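Local coordinates for GTPase activator-like protein (PDB 5HIU), which is the N-terminal helical part of a fungal TSC2, the tuberous sclerosis complex subunit, whose full-length form probably acts as a GTPase activator, at residues A[27-31]-A[42-46]; A[56-62]-A[85-91]; A[231-235]-A[268-272]; A[248-253]-A[288-292]; A[275-279]-A[329-333]. One frame throughout, in Å; residues are numbered along the deposited sequence.

Interaction 1 of 5, residues A[27-31]-A[42-46]; sequences LVAKL and AANKL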
# COMPACT_ATOMS: atom_id res chain seq x y z
N LEU A 27 25.92 30.25 27.34
CA LEU A 27 24.72 29.40 27.34
C LEU A 27 25.07 27.93 27.48
O LEU A 27 24.46 27.21 28.26
CB LEU A 27 23.88 29.65 26.09
CG LEU A 27 23.38 31.09 25.92
CD1 LEU A 27 22.53 31.22 24.67
CD2 LEU A 27 22.60 31.54 27.15
N VAL A 28 26.10 27.50 26.75
CA VAL A 28 26.53 26.11 26.77
C VAL A 28 27.08 25.74 28.14
O VAL A 28 26.85 24.64 28.63
CB VAL A 28 27.58 25.79 25.69
CG1 VAL A 28 28.09 24.36 25.84
CG2 VAL A 28 27.00 25.96 24.30
N ALA A 29 27.82 26.66 28.75
CA ALA A 29 28.28 26.44 30.12
C ALA A 29 27.09 26.19 31.05
O ALA A 29 27.06 25.20 31.79
CB ALA A 29 29.11 27.63 30.59
N LYS A 30 26.08 27.05 30.96
CA LYS A 30 24.88 26.89 31.77
C LYS A 30 24.13 25.63 31.38
O LYS A 30 23.59 24.93 32.24
CB LYS A 30 23.97 28.10 31.61
CG LYS A 30 24.57 29.39 32.14
CD LYS A 30 23.67 30.58 31.90
CE LYS A 30 24.11 31.80 32.70
NZ LYS A 30 23.27 32.98 32.37
N LEU A 31 24.09 25.33 30.08
CA LEU A 31 23.44 24.12 29.59
C LEU A 31 24.09 22.86 30.16
O LEU A 31 23.40 21.89 30.47
CB LEU A 31 23.45 24.09 28.06
CG LEU A 31 22.75 22.89 27.41
CD1 LEU A 31 21.26 22.86 27.73
CD2 LEU A 31 22.97 22.94 25.91
N ALA A 42 18.61 27.71 29.20
CA ALA A 42 19.76 27.76 28.31
C ALA A 42 19.43 27.06 27.00
O ALA A 42 19.66 27.60 25.90
CB ALA A 42 20.96 27.09 28.97
N ALA A 43 18.86 25.87 27.14
CA ALA A 43 18.37 25.11 26.03
C ALA A 43 17.53 25.99 25.12
O ALA A 43 17.69 25.97 23.90
CB ALA A 43 17.57 23.92 26.52
N ASN A 44 16.61 26.75 25.72
CA ASN A 44 15.69 27.55 24.93
C ASN A 44 16.40 28.69 24.22
O ASN A 44 16.07 29.03 23.09
CB ASN A 44 14.56 28.11 25.81
CG ASN A 44 13.40 27.16 25.96
OD1 ASN A 44 12.47 27.16 25.16
ND2 ASN A 44 13.42 26.35 27.00
N LYS A 45 17.38 29.30 24.89
CA LYS A 45 18.12 30.41 24.32
C LYS A 45 19.04 29.94 23.20
O LYS A 45 19.02 30.48 22.10
CB LYS A 45 18.94 31.10 25.39
CG LYS A 45 18.07 31.91 26.33
CD LYS A 45 18.86 32.38 27.53
CE LYS A 45 18.05 33.33 28.38
NZ LYS A 45 18.89 33.67 29.57
N LEU A 46 19.86 28.93 23.49
CA LEU A 46 20.64 28.26 22.46
C LEU A 46 19.79 27.86 21.26
O LEU A 46 20.21 28.02 20.13
CB LEU A 46 21.29 27.00 23.02
CG LEU A 46 22.56 27.31 23.75
CD1 LEU A 46 22.95 26.15 24.65
CD2 LEU A 46 23.64 27.64 22.74
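L27 and L46 interlock across an antiparallel helical hairpin, formed by helices 22-33 and 36-52 at the N-terminal end of an all-helical, solenoid-like chain. The short axes run at 148° to each other and come within 9.0 Å, a separation consistent with the small side chain of A42, whose CA is 5.3 Å from CA of L27. Apolar contact carries the interface. L27 lays its CB against CG of L46 at 3.6 Å, and its branch end reaches across the root of K45, the two side chains meeting at about a right angle with CD1 of L27 3.7 Å from CB of K45. L31 swings its CG to the side opposite its backbone N (chi1 -178°) and spreads its methyls to two partners: CD1 faces CB of A43 and CD2 faces L46. Backbone atoms also take part, since the methyl of A42 sits 3.6 Å from O of L27. Charge appears at the margin, where the ammonium groups of K30 and K45 are 5.2 Å apart (NZ to NZ). Helix 59-65 adds I61 to V28 and L46. Closest of the side-chain contacts in the seam is CD2 of L31 with CD1 of L46, at 3.4 Å.

Interaction 2 of 5, residues A[56-62]-A[85-91]; sequences NPVHAIW and LIECVKY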
# COMPACT_ATOMS: atom_id res chain seq x y z
N ASN A 56 27.55 27.52 12.71
CA ASN A 56 28.31 27.26 13.93
C ASN A 56 28.15 25.82 14.44
O ASN A 56 27.11 25.18 14.21
CB ASN A 56 27.97 28.30 14.99
CG ASN A 56 28.50 29.67 14.62
OD1 ASN A 56 28.48 30.06 13.44
ND2 ASN A 56 29.00 30.41 15.60
N PRO A 57 29.19 25.31 15.14
CA PRO A 57 29.28 23.91 15.54
C PRO A 57 28.31 23.54 16.65
O PRO A 57 28.36 24.08 17.76
CB PRO A 57 30.71 23.78 16.03
CG PRO A 57 31.04 25.12 16.55
CD PRO A 57 30.31 26.10 15.67
N VAL A 58 27.44 22.59 16.35
CA VAL A 58 26.43 22.17 17.31
C VAL A 58 26.92 21.01 18.18
O VAL A 58 26.24 20.62 19.11
CB VAL A 58 25.12 21.80 16.58
CG1 VAL A 58 24.74 22.90 15.58
CG2 VAL A 58 25.20 20.43 15.91
N HIS A 59 28.11 20.48 17.90
CA HIS A 59 28.53 19.24 18.52
C HIS A 59 28.57 19.24 20.05
O HIS A 59 28.08 18.30 20.68
CB HIS A 59 29.90 18.82 18.00
CG HIS A 59 30.25 17.40 18.32
ND1 HIS A 59 29.35 16.36 18.16
CD2 HIS A 59 31.40 16.84 18.77
CE1 HIS A 59 29.94 15.23 18.49
NE2 HIS A 59 31.18 15.49 18.86
N ALA A 60 29.17 20.26 20.65
CA ALA A 60 29.29 20.33 22.11
C ALA A 60 27.95 20.70 22.75
O ALA A 60 27.61 20.26 23.85
CB ALA A 60 30.37 21.31 22.50
N ILE A 61 27.18 21.50 22.02
CA ILE A 61 25.80 21.79 22.37
C ILE A 61 24.99 20.48 22.42
O ILE A 61 24.17 20.28 23.31
CB ILE A 61 25.17 22.80 21.38
CG1 ILE A 61 25.84 24.17 21.50
CG2 ILE A 61 23.68 22.95 21.64
CD1 ILE A 61 25.60 25.09 20.32
N TRP A 62 25.22 19.58 21.47
CA TRP A 62 24.50 18.33 21.44
C TRP A 62 24.76 17.59 22.74
O TRP A 62 23.83 17.16 23.41
CB TRP A 62 24.92 17.46 20.26
CG TRP A 62 24.16 16.18 20.20
CD1 TRP A 62 24.49 15.00 20.81
CD2 TRP A 62 22.94 15.94 19.50
NE1 TRP A 62 23.54 14.04 20.53
CE2 TRP A 62 22.57 14.59 19.74
CE3 TRP A 62 22.11 16.73 18.69
CZ2 TRP A 62 21.43 14.02 19.19
CZ3 TRP A 62 20.96 16.16 18.15
CH2 TRP A 62 20.64 14.81 18.39
N LEU A 85 17.79 19.94 19.95
CA LEU A 85 18.46 18.87 19.21
C LEU A 85 18.01 18.86 17.75
O LEU A 85 18.81 18.65 16.83
CB LEU A 85 18.20 17.51 19.87
CG LEU A 85 18.79 17.24 21.26
CD1 LEU A 85 18.46 15.82 21.72
CD2 LEU A 85 20.30 17.44 21.32
N ILE A 86 16.74 19.12 17.55
CA ILE A 86 16.15 19.21 16.23
C ILE A 86 16.83 20.29 15.41
O ILE A 86 17.15 20.08 14.23
CB ILE A 86 14.64 19.48 16.36
CG1 ILE A 86 13.93 18.17 16.62
CG2 ILE A 86 14.07 20.13 15.11
CD1 ILE A 86 12.61 18.33 17.28
N GLU A 87 17.07 21.44 16.03
CA GLU A 87 17.78 22.50 15.33
C GLU A 87 19.21 22.11 15.07
O GLU A 87 19.75 22.46 14.03
CB GLU A 87 17.71 23.84 16.08
CG GLU A 87 16.34 24.50 16.05
CD GLU A 87 15.78 24.62 14.64
OE1 GLU A 87 16.30 25.47 13.88
OE2 GLU A 87 14.84 23.87 14.28
N CYS A 88 19.83 21.36 15.99
CA CYS A 88 21.22 20.94 15.83
C CYS A 88 21.43 19.97 14.66
O CYS A 88 22.37 20.13 13.89
CB CYS A 88 21.76 20.34 17.13
SG CYS A 88 21.96 21.57 18.45
N VAL A 89 20.57 18.98 14.51
CA VAL A 89 20.79 17.99 13.46
C VAL A 89 20.77 18.63 12.07
O VAL A 89 21.37 18.09 11.17
CB VAL A 89 19.80 16.82 13.51
CG1 VAL A 89 20.04 16.00 14.75
CG2 VAL A 89 18.35 17.30 13.44
N LYS A 90 20.11 19.77 11.91
CA LYS A 90 20.04 20.49 10.63
C LYS A 90 21.42 20.93 10.15
O LYS A 90 21.67 20.97 8.95
CB LYS A 90 19.09 21.68 10.73
CG LYS A 90 17.63 21.26 10.82
CD LYS A 90 16.72 22.35 11.39
CE LYS A 90 15.29 21.82 11.48
NZ LYS A 90 14.24 22.79 11.92
N TYR A 91 22.32 21.23 11.08
CA TYR A 91 23.71 21.58 10.77
C TYR A 91 24.24 20.75 9.60
O TYR A 91 24.22 19.52 9.66
CB TYR A 91 24.56 21.33 12.01
CG TYR A 91 26.02 21.69 11.91
CD1 TYR A 91 26.43 23.02 11.97
CD2 TYR A 91 27.00 20.71 11.83
CE1 TYR A 91 27.77 23.36 11.92
CE2 TYR A 91 28.34 21.03 11.78
CZ TYR A 91 28.72 22.36 11.83
OH TYR A 91 30.05 22.69 11.78
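Two successive helices of the N-terminal helical array, 59-65 and 75-89, are joined here through residues 56-62 and 85-91. W62 gives the most surface to this contact. A chi1 of -179° turns its CG away from the backbone N and carries the indole across to the other helix, where L85 crosses it at about a right angle. CD2 of L85 lies over one face of the indole, 3.5 Å from the centroid of its six-membered ring and 20° off the normal, evidence for a CH-pi contact. C88 meets the same ring differently: its CB lies at the edge, near the ring plane, 3.9 Å from CE3 of W62. V89 adds CG1 at CZ3. L85 thus covers a face and C88 an edge, while V89 comes in obliquely, and NE1 of W62 has a weak hydrogen bond to T105.

Next to it, V58 fills the middle of the interface. Its CG2 is 3.7 Å from CB of C88, while I61 brings CG2 to SG of C88 at 3.9 Å. Y91 slides past V58 in the opposite direction, with CB 3.9 Å from CG1 of V58. Farther along the tyrosine ring, CE1 of Y91 comes obliquely to O of N56 and CA of P57. Y102 of helix 96-107 touches V58 and V89, extending the apolar layer to the next helix. Such layer-upon-layer packing, each helix resting on the preceding and following ones, is typical of an alpha-solenoid.

Interaction 3 of 5, residues A[231-235]-A[268-272]; sequences IHVIE and EAWHT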
# COMPACT_ATOMS: atom_id res chain seq x y z
N ILE A 231 -0.27 2.18 0.09
CA ILE A 231 -0.14 1.91 -1.33
C ILE A 231 1.06 2.66 -1.87
O ILE A 231 1.83 2.13 -2.67
CB ILE A 231 -1.39 2.34 -2.10
CG1 ILE A 231 -2.52 1.36 -1.81
CG2 ILE A 231 -1.15 2.36 -3.60
CD1 ILE A 231 -3.89 1.95 -2.11
N HIS A 232 1.19 3.91 -1.46
CA HIS A 232 2.33 4.71 -1.91
C HIS A 232 3.64 4.14 -1.40
O HIS A 232 4.61 4.15 -2.14
CB HIS A 232 2.12 6.19 -1.58
CG HIS A 232 0.91 6.75 -2.26
ND1 HIS A 232 0.63 6.51 -3.60
CD2 HIS A 232 -0.13 7.48 -1.79
CE1 HIS A 232 -0.51 7.08 -3.92
NE2 HIS A 232 -1.00 7.68 -2.85
N VAL A 233 3.64 3.54 -0.21
CA VAL A 233 4.85 2.91 0.27
C VAL A 233 5.22 1.76 -0.64
O VAL A 233 6.37 1.60 -1.02
CB VAL A 233 4.75 2.49 1.74
CG1 VAL A 233 5.80 1.44 2.08
CG2 VAL A 233 4.91 3.70 2.63
N ILE A 234 4.23 0.99 -1.04
CA ILE A 234 4.45 -0.16 -1.88
C ILE A 234 4.83 0.27 -3.28
O ILE A 234 5.72 -0.31 -3.87
CB ILE A 234 3.22 -1.09 -1.89
CG1 ILE A 234 3.15 -1.82 -0.55
CG2 ILE A 234 3.31 -2.13 -3.01
CD1 ILE A 234 1.77 -2.35 -0.25
N GLU A 235 4.15 1.28 -3.79
CA GLU A 235 4.56 1.91 -5.06
C GLU A 235 6.04 2.22 -4.95
O GLU A 235 6.79 1.91 -5.85
CB GLU A 235 3.72 3.15 -5.29
CG GLU A 235 3.93 3.91 -6.59
CD GLU A 235 3.10 5.20 -6.66
OE1 GLU A 235 2.28 5.47 -5.76
OE2 GLU A 235 3.26 5.97 -7.63
N GLU A 268 -5.39 4.62 -7.53
CA GLU A 268 -4.12 4.47 -6.82
C GLU A 268 -3.61 3.02 -6.78
O GLU A 268 -2.45 2.78 -7.07
CB GLU A 268 -4.20 5.02 -5.39
CG GLU A 268 -3.95 6.53 -5.29
CD GLU A 268 -5.22 7.33 -5.27
OE1 GLU A 268 -6.26 6.83 -5.76
OE2 GLU A 268 -5.19 8.46 -4.74
N ALA A 269 -4.47 2.07 -6.44
CA ALA A 269 -4.09 0.66 -6.40
C ALA A 269 -3.79 0.12 -7.80
O ALA A 269 -2.92 -0.72 -8.00
CB ALA A 269 -5.19 -0.19 -5.74
N TRP A 270 -4.54 0.57 -8.80
CA TRP A 270 -4.31 -0.00 -10.10
C TRP A 270 -2.92 0.46 -10.53
O TRP A 270 -2.13 -0.31 -11.10
CB TRP A 270 -5.38 0.39 -11.11
CG TRP A 270 -4.90 0.06 -12.44
CD1 TRP A 270 -4.53 0.93 -13.40
CD2 TRP A 270 -4.61 -1.24 -12.92
NE1 TRP A 270 -4.05 0.25 -14.49
CE2 TRP A 270 -4.08 -1.09 -14.21
CE3 TRP A 270 -4.75 -2.52 -12.39
CZ2 TRP A 270 -3.70 -2.18 -14.98
CZ3 TRP A 270 -4.36 -3.60 -13.16
CH2 TRP A 270 -3.86 -3.43 -14.44
N HIS A 271 -2.61 1.72 -10.23
CA HIS A 271 -1.31 2.27 -10.62
C HIS A 271 -0.20 1.40 -10.06
O HIS A 271 0.73 0.96 -10.76
CB HIS A 271 -1.18 3.70 -10.13
CG HIS A 271 -0.06 4.44 -10.76
ND1 HIS A 271 1.23 4.40 -10.26
CD2 HIS A 271 -0.02 5.21 -11.86
CE1 HIS A 271 2.01 5.13 -11.02
NE2 HIS A 271 1.28 5.64 -12.00
N THR A 272 -0.31 1.09 -8.79
CA THR A 272 0.69 0.26 -8.15
C THR A 272 0.67 -1.15 -8.71
O THR A 272 1.73 -1.74 -8.94
CB THR A 272 0.52 0.30 -6.62
OG1 THR A 272 0.55 1.66 -6.18
CG2 THR A 272 1.63 -0.44 -5.95
O HOH W 1 -0.13 4.36 -6.70
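Helices 224-240 and 266-277 run nearly parallel, at 17° with short axes 9.7 Å apart, and the backbones draw nearest at E235 and T272, whose CA atoms are 5.2 Å apart. T272 places OG1 opposite its carbonyl carbon and CG2 opposite its backbone N, which sends the hydroxyl to CG2 of I231 and a water, and the methyl to CG2 of I234 at 3.8 Å. That water bridges the polar side of the seam, donating to O of E268 at 2.8 Å and weakly to OE1 of E235, and bonding OG1 of T272 at 2.8 Å. The same OE1 of E235 accepts from ND1 of H232 at 2.9 Å, with an N-H to acceptor angle of 161° and the oxygen nearly in the imidazole plane, an arrangement that restrains the rotation of the ring. H232 turns CE1 toward CG of E268, 3.7 Å away, the imidazole plane of H232 and the carboxylate plane of E268 being 48° apart. OE2 of E235 comes obliquely to the ring of H271. I258 of the intervening helix 245-261 packs on I231. Near-parallel helices with one between them along the chain are typical of an alpha-solenoid.

Interaction 4 of 5, residues A[248-253]-A[288-292]; sequences LKYCIQ and ILLDF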
# COMPACT_ATOMS: atom_id res chain seq x y z
N LEU A 248 4.89 -11.49 -2.84
CA LEU A 248 4.10 -11.05 -3.98
C LEU A 248 2.64 -11.42 -3.81
O LEU A 248 1.78 -10.56 -3.90
CB LEU A 248 4.65 -11.65 -5.28
CG LEU A 248 4.18 -11.02 -6.60
CD1 LEU A 248 4.66 -9.58 -6.74
CD2 LEU A 248 4.66 -11.86 -7.78
N LYS A 249 2.35 -12.69 -3.54
CA LYS A 249 0.97 -13.09 -3.35
C LYS A 249 0.27 -12.11 -2.40
O LYS A 249 -0.81 -11.59 -2.71
CB LYS A 249 0.88 -14.51 -2.80
CG LYS A 249 -0.54 -14.99 -2.57
CD LYS A 249 -0.62 -16.46 -2.18
CE LYS A 249 -2.03 -16.78 -1.72
NZ LYS A 249 -2.34 -18.24 -1.67
N TYR A 250 0.90 -11.84 -1.26
CA TYR A 250 0.28 -11.04 -0.22
C TYR A 250 0.06 -9.58 -0.69
O TYR A 250 -1.04 -9.04 -0.53
CB TYR A 250 1.10 -11.13 1.08
CG TYR A 250 0.98 -12.47 1.82
CD1 TYR A 250 0.34 -13.58 1.25
CD2 TYR A 250 1.52 -12.63 3.10
CE1 TYR A 250 0.23 -14.78 1.93
CE2 TYR A 250 1.41 -13.83 3.79
CZ TYR A 250 0.77 -14.89 3.20
OH TYR A 250 0.65 -16.08 3.85
N CYS A 251 1.07 -8.96 -1.29
CA CYS A 251 0.86 -7.63 -1.92
C CYS A 251 -0.32 -7.64 -2.93
O CYS A 251 -1.21 -6.80 -2.87
CB CYS A 251 2.12 -7.19 -2.64
SG CYS A 251 3.49 -6.89 -1.53
N ILE A 252 -0.33 -8.62 -3.82
CA ILE A 252 -1.41 -8.75 -4.78
C ILE A 252 -2.74 -8.99 -4.08
O ILE A 252 -3.74 -8.31 -4.40
CB ILE A 252 -1.13 -9.85 -5.84
CG1 ILE A 252 0.13 -9.54 -6.65
CG2 ILE A 252 -2.30 -9.98 -6.79
CD1 ILE A 252 0.14 -8.17 -7.32
N GLN A 253 -2.78 -9.94 -3.14
CA GLN A 253 -3.98 -10.09 -2.30
C GLN A 253 -4.43 -8.71 -1.82
O GLN A 253 -5.57 -8.29 -2.06
CB GLN A 253 -3.75 -10.96 -1.08
CG GLN A 253 -3.92 -12.45 -1.31
CD GLN A 253 -4.17 -13.21 -0.02
OE1 GLN A 253 -3.64 -12.85 1.03
NE2 GLN A 253 -4.97 -14.27 -0.10
N ILE A 288 -0.57 -15.88 -9.85
CA ILE A 288 -1.16 -15.60 -8.53
C ILE A 288 -2.63 -15.25 -8.66
O ILE A 288 -3.47 -15.81 -7.97
CB ILE A 288 -0.41 -14.45 -7.81
CG1 ILE A 288 0.95 -14.94 -7.31
CG2 ILE A 288 -1.22 -13.89 -6.63
CD1 ILE A 288 1.94 -13.84 -7.00
N LEU A 289 -2.92 -14.29 -9.54
CA LEU A 289 -4.29 -13.82 -9.77
C LEU A 289 -5.22 -14.94 -10.22
O LEU A 289 -6.42 -14.94 -9.89
CB LEU A 289 -4.29 -12.74 -10.85
CG LEU A 289 -3.81 -11.35 -10.49
CD1 LEU A 289 -3.57 -10.55 -11.76
CD2 LEU A 289 -4.84 -10.64 -9.61
N LEU A 290 -4.69 -15.88 -11.01
CA LEU A 290 -5.48 -17.00 -11.48
C LEU A 290 -5.67 -17.97 -10.35
O LEU A 290 -6.78 -18.48 -10.16
CB LEU A 290 -4.83 -17.71 -12.66
CG LEU A 290 -4.92 -16.96 -13.98
CD1 LEU A 290 -3.90 -17.54 -14.96
CD2 LEU A 290 -6.33 -17.01 -14.55
N ASP A 291 -4.58 -18.22 -9.60
CA ASP A 291 -4.62 -19.06 -8.39
C ASP A 291 -5.81 -18.69 -7.51
O ASP A 291 -6.45 -19.57 -6.97
CB ASP A 291 -3.33 -18.93 -7.55
CG ASP A 291 -2.19 -19.78 -8.08
OD1 ASP A 291 -2.40 -20.69 -8.91
OD2 ASP A 291 -1.05 -19.53 -7.63
N PHE A 292 -6.11 -17.41 -7.38
CA PHE A 292 -7.26 -17.01 -6.58
C PHE A 292 -8.51 -17.65 -7.15
O PHE A 292 -9.42 -18.00 -6.41
CB PHE A 292 -7.40 -15.50 -6.51
CG PHE A 292 -6.22 -14.83 -5.86
CD1 PHE A 292 -5.64 -15.36 -4.71
CD2 PHE A 292 -5.69 -13.66 -6.39
CE1 PHE A 292 -4.56 -14.74 -4.11
CE2 PHE A 292 -4.60 -13.03 -5.79
CZ PHE A 292 -4.03 -13.57 -4.65
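F292 of helix 281-294 packs its ring against K249, I252 and Q253 of helix 245-261, in a crossed helix-helix packing of the alpha-solenoid where the short axes cross at 66° with a closest approach of 10.5 Å. The ring is met mainly around its rim. I252 stands at about a right angle to F292 and sets CG2 at the edge, in the ring plane, 3.9 Å from CE2. K249, its chain extended, passes obliquely with CE also at the edge, near CE1 of F292. Q253 likewise crosses obliquely: its CG is 3.5 Å from CZ of F292, and the amide plane is tilted 24° from that of the ring. Aliphatic parts of two polar side chains thus border the phenyl group together with an isoleucine methyl.

With chi1 at -61°, CG2 of I252 projects away from the backbone N toward the opposing helix, and this one methyl also serves L289 and I288. It meets CD2 of L289 at 3.9 Å, the leucine lying at about a right angle, and CG2 of I288 at 4.1 Å. Helix 302-322 closes on the same group of side chains, V318 touching L289 and A315 touching F292. I288 has the largest share of the buried surface and crosses L248 obliquely; there its CD1 ends 3.6 Å from CG and 3.5 Å from CD2 of L248.

Interaction 5 of 5, residues A[275-279]-A[329-333]; sequences IICRS and KGYPQ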
# COMPACT_ATOMS: atom_id res chain seq x y z
N ILE A 275 2.44 -1.23 -12.20
CA ILE A 275 3.89 -1.26 -12.09
C ILE A 275 4.31 -2.71 -11.87
O ILE A 275 5.12 -3.24 -12.63
CB ILE A 275 4.39 -0.36 -10.95
CG1 ILE A 275 4.22 1.11 -11.35
CG2 ILE A 275 5.84 -0.66 -10.63
CD1 ILE A 275 4.10 2.08 -10.19
N ILE A 276 3.74 -3.35 -10.86
CA ILE A 276 4.11 -4.73 -10.55
C ILE A 276 3.92 -5.66 -11.76
O ILE A 276 4.74 -6.56 -12.03
CB ILE A 276 3.30 -5.28 -9.36
CG1 ILE A 276 3.59 -4.46 -8.10
CG2 ILE A 276 3.65 -6.75 -9.10
CD1 ILE A 276 2.62 -4.70 -6.97
N CYS A 277 2.82 -5.45 -12.48
CA CYS A 277 2.48 -6.29 -13.63
C CYS A 277 3.48 -6.16 -14.77
O CYS A 277 3.83 -7.16 -15.41
CB CYS A 277 1.08 -5.96 -14.12
SG CYS A 277 -0.17 -6.85 -13.18
N ARG A 278 3.96 -4.94 -14.99
CA ARG A 278 4.93 -4.68 -16.04
C ARG A 278 6.37 -5.00 -15.62
O ARG A 278 7.31 -4.57 -16.28
CB ARG A 278 4.81 -3.22 -16.48
CG ARG A 278 3.52 -2.91 -17.21
CD ARG A 278 3.41 -1.43 -17.48
NE ARG A 278 3.10 -0.73 -16.24
CZ ARG A 278 3.43 0.53 -15.96
NH1 ARG A 278 4.10 1.27 -16.84
NH2 ARG A 278 3.09 1.05 -14.79
N SER A 279 6.54 -5.77 -14.56
CA SER A 279 7.85 -6.02 -13.96
C SER A 279 8.09 -7.51 -14.03
O SER A 279 7.21 -8.26 -14.45
CB SER A 279 7.87 -5.56 -12.50
OG SER A 279 7.53 -6.64 -11.64
N LYS A 329 2.48 -2.65 -24.56
CA LYS A 329 2.31 -1.77 -23.40
C LYS A 329 3.14 -2.27 -22.20
O LYS A 329 3.33 -1.55 -21.21
CB LYS A 329 0.84 -1.66 -23.01
CG LYS A 329 -0.03 -0.90 -24.00
CD LYS A 329 -1.51 -1.08 -23.67
CE LYS A 329 -2.41 -0.62 -24.80
NZ LYS A 329 -3.84 -0.84 -24.43
N GLY A 330 3.63 -3.51 -22.30
CA GLY A 330 4.58 -4.08 -21.35
C GLY A 330 3.93 -5.08 -20.41
O GLY A 330 4.60 -5.60 -19.53
N TYR A 331 2.63 -5.34 -20.61
CA TYR A 331 1.84 -6.14 -19.67
C TYR A 331 1.87 -7.61 -20.04
O TYR A 331 1.89 -7.94 -21.22
CB TYR A 331 0.39 -5.65 -19.62
CG TYR A 331 0.20 -4.25 -19.07
CD1 TYR A 331 0.37 -3.13 -19.89
CD2 TYR A 331 -0.17 -4.04 -17.75
CE1 TYR A 331 0.18 -1.84 -19.40
CE2 TYR A 331 -0.36 -2.75 -17.24
CZ TYR A 331 -0.18 -1.65 -18.07
OH TYR A 331 -0.36 -0.37 -17.58
N PRO A 332 1.85 -8.51 -19.03
CA PRO A 332 1.88 -9.94 -19.28
C PRO A 332 0.55 -10.43 -19.81
O PRO A 332 -0.50 -9.97 -19.36
CB PRO A 332 2.12 -10.53 -17.89
CG PRO A 332 1.42 -9.59 -16.98
CD PRO A 332 1.51 -8.22 -17.62
N GLN A 333 0.58 -11.37 -20.74
CA GLN A 333 -0.64 -11.93 -21.27
C GLN A 333 -1.18 -13.02 -20.34
O GLN A 333 -0.46 -13.58 -19.54
CB GLN A 333 -0.42 -12.45 -22.69
CG GLN A 333 -0.76 -11.43 -23.78
CD GLN A 333 -0.11 -10.06 -23.55
OE1 GLN A 333 1.11 -9.94 -23.53
NE2 GLN A 333 -0.94 -9.03 -23.37
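R278 and Y331 lie side by side and point the same way, the aliphatic part of the arginine spread over one face of the phenol ring. CG of R278 sits almost exactly above the ring centre, 3.8 Å from the centroid and 6° off the normal, the geometry of a CH-pi contact. Farther along, CD of R278 is 3.6 Å from CZ of Y331, and the bend at chi3 (-73°) leaves the guanidinium 23° from parallel to the ring, with OH of Y331 over its face. A second contact lies beside this one: CD of P332 rests 3.4 Å from O of C277, and CB of C277 is 4.2 Å from that same CD.

Farther out, R278 is the first residue to leave the helical path at the end of helix 266-277, and NE keeps a weak hydrogen bond to O of S274. S279 follows, its OG donating to O of I276 at 2.8 Å and capping the N of H281 at the start of the next helix. On the loop side, L322 of helix 302-322 touches C277, Y331 and P332. No hydrogen bond or salt bridge crosses between 275-279 and 329-333, so this surface contact rests on CH-pi and van der Waals contacts, including backbone carbonyl oxygens packed on carbon.

The five contacts form two groups along the elongated helical chain. Interactions 1 and 2 have centres 12 Å apart and touch through I61, which packs on V28, L31 and L46; they join successive helices from 22-33 to 75-89. Interactions 3, 4 and 5 cluster near the middle, with centres 14 to 15 Å apart. Interactions 3 and 5 share helix 266-277, onto whose end interaction 5 brings the loop between helices 302-322 and 336-348; interaction 4 alternates with both along the chain, and I276 touches L248 and I252. About 37 Å separates the centres of interactions 2 and 3. Chain order thus follows spatial order between the groups, consistent with an extended scaffold built mostly from contacts between helices close in sequence.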